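Local structure of uncharacterized protein Ta0194 (Thermoplasma acidophilum DSM 1728, 3BDI) at residues 14-22 with 57-65. The protein is of unknown function but, as a member of the alpha/beta hydrolase superfamily (ABHD14 family), is probably a hydrolase. Numbering follows the deposited sequence.
Sequences TRVFQRKMV and YNVYAPDYP
R19 and A61 form a hydrogen-bonded pair of two antiparallel strands, 14-21 and 57-62: R19 N gives a nearly straight bond (171°) to A61 O, and A61 N returns one to R19 O at 2.8 Å. M21 and V59 repeat the exchange two residues on, and beyond P62, which has no N-H to give, D63 N still reaches F17 O. At the non-hydrogen-bonded pairs Q18-P62 and K20-Y60 the CA atoms draw closer, and K20 CA sits 3.1 Å from V59 O in a CA-H...O contact.

V22 packs closely on Y60 and N58, although it is partly exposed. With CG1 anti to the carbonyl carbon (chi1 -56°), it lays that methyl over one face of the Y60 ring, 3.5 Å from CZ. The N58 amide comes up alongside, OD1 3.2 Å from V22 CA and bonded to the backbone N of T23. On this more open side K20, also partly exposed, sends its extended chain away from Y60 to a salt bridge with E7. A water donates to both M21 O and Y57 O, bridging the strands where direct pairing stops. At the other end, past F17, the chains diverge, and the packing is looser but buried. V16 CG1 lies against P62 CB at 3.8 Å, whereas its CG2 stays 4.4 Å from P65 CG; T14 CG2 also meets P65. F17 and D63 run side by side, planes 50° apart, with D63 OD2 approaching F17 CD2 obliquely at 3.4 Å; the carboxylate is taken up by S40 OG and R69 N.

The pair belongs to the antiparallel edge of the mixed sheet of an alpha/beta hydrolase fold. Strand 5-11 flanks 14-21, parallel strand 28-33 lies beyond 57-62, helix 83-96 packs on Y60 and P62 through Y93, and helix 48-53 covers M21 and V59 on the other face.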
ATOM      1  N   THR A  14     -11.242  14.240   9.333  1.00  9.93           N
ATOM      2  CA  THR A  14     -11.845  12.936   9.029  1.00  8.93           C
ATOM      3  C   THR A  14     -11.384  11.924  10.049  1.00  9.01           C
ATOM      4  O   THR A  14     -10.161  11.749  10.248  1.00 10.12           O
ATOM      5  CB  THR A  14     -11.473  12.491   7.614  1.00 10.51           C
ATOM      6  OG1 THR A  14     -12.049  13.411   6.687  1.00 10.98           O
ATOM      7  CG2 THR A  14     -12.024  11.075   7.292  1.00 10.59           C
ATOM      8  N   ARG A  15     -12.341  11.232  10.662  1.00  8.40           N
ATOM      9  CA  ARG A  15     -12.063  10.217  11.660  1.00  8.49           C
ATOM     10  C   ARG A  15     -11.681   8.869  11.038  1.00  7.98           C
ATOM     11  O   ARG A  15     -12.534   8.143  10.531  1.00  9.51           O
ATOM     12  CB  ARG A  15     -13.258  10.074  12.606  1.00  8.59           C
ATOM     13  CG  ARG A  15     -13.060   9.181  13.823  1.00 10.25           C
ATOM     14  CD  ARG A  15     -14.308   9.095  14.592  1.00 10.90           C
ATOM     15  NE  ARG A  15     -14.231   8.341  15.837  1.00 12.69           N
ATOM     16  CZ  ARG A  15     -14.666   7.096  15.999  1.00 11.16           C
ATOM     17  NH1 ARG A  15     -15.158   6.386  15.018  1.00 10.35           N
ATOM     18  NH2 ARG A  15     -14.573   6.556  17.219  1.00 12.67           N
ATOM     19  N   VAL A  16     -10.396   8.554  11.077  1.00  7.65           N
ATOM     20  CA  VAL A  16      -9.804   7.422  10.396  1.00  8.23           C
ATOM     21  C   VAL A  16      -9.497   6.326  11.400  1.00  8.06           C
ATOM     22  O   VAL A  16      -8.829   6.581  12.399  1.00  8.98           O
ATOM     23  CB  VAL A  16      -8.512   7.877   9.687  1.00  8.83           C
ATOM     24  CG1 VAL A  16      -7.771   6.702   9.071  1.00  9.34           C
ATOM     25  CG2 VAL A  16      -8.878   8.888   8.622  1.00 11.04           C
ATOM     26  N   PHE A  17      -9.964   5.115  11.133  1.00  7.95           N
ATOM     27  CA  PHE A  17      -9.538   3.943  11.881  1.00  7.78           C
ATOM     28  C   PHE A  17      -8.189   3.481  11.363  1.00  7.60           C
ATOM     29  O   PHE A  17      -7.959   3.416  10.166  1.00  8.13           O
ATOM     30  CB  PHE A  17     -10.534   2.798  11.705  1.00  7.37           C
ATOM     31  CG  PHE A  17     -10.118   1.516  12.387  1.00  7.96           C
ATOM     32  CD1 PHE A  17     -10.142   1.440  13.760  1.00  8.20           C
ATOM     33  CD2 PHE A  17      -9.725   0.386  11.664  1.00  9.08           C
ATOM     34  CE1 PHE A  17      -9.734   0.308  14.403  1.00  9.69           C
ATOM     35  CE2 PHE A  17      -9.334  -0.770  12.289  1.00 10.02           C
ATOM     36  CZ  PHE A  17      -9.368  -0.817  13.693  1.00  8.13           C
ATOM     37  N   GLN A  18      -7.283   3.160  12.286  1.00  8.32           N
ATOM     38  CA  GLN A  18      -6.028   2.532  11.895  1.00  8.58           C
ATOM     39  C   GLN A  18      -5.565   1.480  12.846  1.00  8.02           C
ATOM     40  O   GLN A  18      -5.916   1.475  14.028  1.00  7.94           O
ATOM     41  CB  GLN A  18      -4.900   3.585  11.716  1.00  9.31           C
ATOM     42  CG  GLN A  18      -4.412   4.213  13.017  1.00  9.46           C
ATOM     43  CD  GLN A  18      -3.238   5.183  12.800  1.00  8.96           C
ATOM     44  OE1 GLN A  18      -2.837   5.443  11.675  1.00 10.85           O
ATOM     45  NE2 GLN A  18      -2.726   5.784  13.876  1.00  9.72           N
ATOM     46  N   ARG A  19      -4.741   0.606  12.318  1.00  8.39           N
ATOM     47  CA  ARG A  19      -4.009  -0.424  13.068  1.00  8.39           C
ATOM     48  C   ARG A  19      -2.532  -0.181  12.893  1.00  8.20           C
ATOM     49  O   ARG A  19      -2.082   0.111  11.798  1.00  9.87           O
ATOM     50  CB  ARG A  19      -4.373  -1.795  12.527  1.00  9.11           C
ATOM     51  CG  ARG A  19      -5.875  -1.982  12.315  1.00  9.68           C
ATOM     52  CD  ARG A  19      -6.192  -3.342  11.773  1.00 10.82           C
ATOM     53  NE  ARG A  19      -6.126  -4.377  12.807  1.00 10.14           N
ATOM     54  CZ  ARG A  19      -5.873  -5.663  12.550  1.00 10.23           C
ATOM     55  NH1 ARG A  19      -5.514  -6.043  11.331  1.00 11.49           N
ATOM     56  NH2 ARG A  19      -5.894  -6.543  13.550  1.00 14.20           N
ATOM     57  N   LYS A  20      -1.766  -0.281  13.993  1.00 10.25           N
ATOM     58  CA  LYS A  20      -0.337  -0.009  13.871  1.00  9.55           C
ATOM     59  C   LYS A  20       0.467  -0.853  14.830  1.00 10.51           C
ATOM     60  O   LYS A  20      -0.041  -1.218  15.855  1.00 11.71           O
ATOM     61  CB  LYS A  20      -0.020   1.474  14.090  1.00  8.97           C
ATOM     62  CG  LYS A  20      -0.247   1.938  15.501  1.00 10.89           C
ATOM     63  CD  LYS A  20      -0.075   3.439  15.629  1.00 11.76           C
ATOM     64  CE  LYS A  20      -0.136   3.893  17.083  1.00 12.84           C
ATOM     65  NZ  LYS A  20      -0.212   5.393  17.247  1.00 13.33           N
HETATM   66  N   MSE A  21       1.697  -1.153  14.434  1.00 10.32           N
HETATM   67  CA  MSE A  21       2.677  -1.807  15.308  1.00 10.86           C
HETATM   68  C   MSE A  21       3.987  -1.040  15.176  1.00  9.76           C
HETATM   69  O   MSE A  21       4.639  -1.094  14.166  1.00 12.41           O
HETATM   70  CB  MSE A  21       2.833  -3.249  14.893  1.00 10.26           C
HETATM   71  CG  MSE A  21       3.755  -4.048  15.823  1.00 12.18           C
HETATM   72 SE   MSE A  21       3.801  -5.964  15.561  0.75 13.32          SE
HETATM   73  CE  MSE A  21       2.176  -6.490  16.425  1.00 13.09           C
ATOM     74  N   VAL A  22       4.289  -0.282  16.214  1.00 15.14           N
ATOM     75  CA  VAL A  22       5.413   0.645  16.099  1.00 14.69           C
ATOM     76  C   VAL A  22       6.260   0.657  17.383  1.00 14.64           C
ATOM     77  O   VAL A  22       5.768   0.343  18.456  1.00 15.88           O
ATOM     78  CB  VAL A  22       4.891   2.079  15.818  1.00 18.04           C
ATOM     79  CG1 VAL A  22       3.987   2.111  14.542  1.00 15.48           C
ATOM     80  CG2 VAL A  22       4.136   2.571  16.979  1.00 14.48           C
ATOM     81  N   TYR A  57      10.579  -2.511  10.543  1.00 18.69           N
ATOM     82  CA  TYR A  57       9.622  -1.498  10.075  1.00 17.67           C
ATOM     83  C   TYR A  57       8.524  -1.195  11.118  1.00 16.07           C
ATOM     84  O   TYR A  57       7.935  -2.085  11.726  1.00 17.80           O
ATOM     85  CB  TYR A  57       8.973  -1.925   8.742  1.00 17.25           C
ATOM     86  CG  TYR A  57       9.855  -1.800   7.517  1.00 17.26           C
ATOM     87  CD1 TYR A  57      10.839  -2.764   7.228  1.00 19.65           C
ATOM     88  CD2 TYR A  57       9.758  -0.753   6.621  1.00 17.59           C
ATOM     89  CE1 TYR A  57      11.659  -2.664   6.103  1.00 19.89           C
ATOM     90  CE2 TYR A  57      10.572  -0.657   5.489  1.00 21.14           C
ATOM     91  CZ  TYR A  57      11.576  -1.582   5.227  1.00 11.97           C
ATOM     92  OH  TYR A  57      12.350  -1.503   4.085  1.00 22.59           O
ATOM     93  N   ASN A  58       8.255   0.095  11.337  1.00 13.78           N
ATOM     94  CA  ASN A  58       7.010   0.541  11.961  1.00 14.38           C
ATOM     95  C   ASN A  58       5.918   0.357  10.910  1.00 10.32           C
ATOM     96  O   ASN A  58       6.084   0.773   9.777  1.00 12.92           O
ATOM     97  CB  ASN A  58       7.126   1.998  12.401  1.00 14.15           C
ATOM     98  CG  ASN A  58       7.881   2.136  13.693  1.00 14.32           C
ATOM     99  OD1 ASN A  58       8.038   1.182  14.441  1.00 14.42           O
ATOM    100  ND2 ASN A  58       8.279   3.351  13.996  1.00 15.80           N
ATOM    101  N   VAL A  59       4.811  -0.259  11.325  1.00 10.39           N
ATOM    102  CA  VAL A  59       3.730  -0.643  10.400  1.00  9.51           C
ATOM    103  C   VAL A  59       2.423   0.101  10.724  1.00  8.14           C
ATOM    104  O   VAL A  59       1.953   0.078  11.842  1.00  9.77           O
ATOM    105  CB  VAL A  59       3.476  -2.152  10.431  1.00  8.49           C
ATOM    106  CG1 VAL A  59       2.499  -2.564   9.323  1.00 10.04           C
ATOM    107  CG2 VAL A  59       4.799  -2.923  10.309  1.00 10.84           C
ATOM    108  N   TYR A  60       1.859   0.712   9.686  1.00  9.98           N
ATOM    109  CA  TYR A  60       0.612   1.491   9.824  1.00 10.22           C
ATOM    110  C   TYR A  60      -0.377   1.014   8.772  1.00 10.08           C
ATOM    111  O   TYR A  60       0.017   0.796   7.633  1.00  9.46           O
ATOM    112  CB  TYR A  60       0.885   2.969   9.554  1.00  9.10           C
ATOM    113  CG  TYR A  60       1.913   3.589  10.470  1.00 10.27           C
ATOM    114  CD1 TYR A  60       3.262   3.524  10.183  1.00 10.17           C
ATOM    115  CD2 TYR A  60       1.524   4.192  11.639  1.00  9.90           C
ATOM    116  CE1 TYR A  60       4.203   4.095  11.039  1.00 10.41           C
ATOM    117  CE2 TYR A  60       2.479   4.779  12.493  1.00 10.54           C
ATOM    118  CZ  TYR A  60       3.798   4.697  12.178  1.00 11.82           C
ATOM    119  OH  TYR A  60       4.764   5.256  13.032  1.00 13.50           O
ATOM    120  N   ALA A  61      -1.653   0.863   9.124  1.00  8.34           N
ATOM    121  CA  ALA A  61      -2.655   0.461   8.126  1.00  8.38           C
ATOM    122  C   ALA A  61      -4.004   1.106   8.455  1.00  7.76           C
ATOM    123  O   ALA A  61      -4.630   0.711   9.441  1.00  8.11           O
ATOM    124  CB  ALA A  61      -2.817  -1.059   8.111  1.00  8.94           C
ATOM    125  N   PRO A  62      -4.447   2.101   7.690  1.00  8.25           N
ATOM    126  CA  PRO A  62      -5.779   2.701   7.900  1.00  7.25           C
ATOM    127  C   PRO A  62      -6.866   2.070   7.053  1.00  8.17           C
ATOM    128  O   PRO A  62      -6.594   1.450   6.018  1.00  8.21           O
ATOM    129  CB  PRO A  62      -5.568   4.128   7.438  1.00  8.08           C
ATOM    130  CG  PRO A  62      -4.579   4.007   6.327  1.00  7.51           C
ATOM    131  CD  PRO A  62      -3.699   2.786   6.623  1.00  7.91           C
ATOM    132  N   ASP A  63      -8.110   2.272   7.483  1.00  7.47           N
ATOM    133  CA  ASP A  63      -9.273   2.106   6.593  1.00  7.01           C
ATOM    134  C   ASP A  63      -9.402   3.415   5.822  1.00  7.30           C
ATOM    135  O   ASP A  63      -9.391   4.506   6.428  1.00  8.97           O
ATOM    136  CB  ASP A  63     -10.537   1.788   7.341  1.00  7.75           C
ATOM    137  CG  ASP A  63     -10.532   0.405   7.963  1.00  7.99           C
ATOM    138  OD1 ASP A  63      -9.625  -0.394   7.694  1.00  8.05           O
ATOM    139  OD2 ASP A  63     -11.475   0.133   8.750  1.00  8.31           O
ATOM    140  N   TYR A  64      -9.444   3.331   4.500  1.00  8.23           N
ATOM    141  CA  TYR A  64      -9.554   4.517   3.652  1.00  8.14           C
ATOM    142  C   TYR A  64     -10.871   5.219   4.008  1.00  8.54           C
ATOM    143  O   TYR A  64     -11.867   4.559   4.208  1.00  9.06           O
ATOM    144  CB  TYR A  64      -9.494   4.156   2.155  1.00  8.22           C
ATOM    145  CG  TYR A  64      -9.222   5.412   1.317  1.00  8.81           C
ATOM    146  CD1 TYR A  64      -7.947   5.940   1.222  1.00  7.43           C
ATOM    147  CD2 TYR A  64     -10.270   6.145   0.829  1.00  8.74           C
ATOM    148  CE1 TYR A  64      -7.723   7.125   0.631  1.00  9.93           C
ATOM    149  CE2 TYR A  64     -10.047   7.367   0.218  1.00  8.80           C
ATOM    150  CZ  TYR A  64      -8.773   7.829   0.084  1.00  7.87           C
ATOM    151  OH  TYR A  64      -8.490   9.032  -0.460  1.00 10.19           O
ATOM    152  N   PRO A  65     -10.893   6.567   4.057  1.00  7.60           N
ATOM    153  CA  PRO A  65     -12.178   7.254   4.274  1.00  7.81           C
ATOM    154  C   PRO A  65     -13.309   6.735   3.397  1.00  9.04           C
ATOM    155  O   PRO A  65     -13.134   6.613   2.200  1.00  8.73           O
ATOM    156  CB  PRO A  65     -11.825   8.730   3.993  1.00  9.21           C
ATOM    157  CG  PRO A  65     -10.369   8.821   4.435  1.00  8.42           C
ATOM    158  CD  PRO A  65      -9.755   7.530   3.993  1.00  8.27           C
TER
HETATM  159  O   HOH W   1       7.245  -2.312  14.178  1.00 20.62           O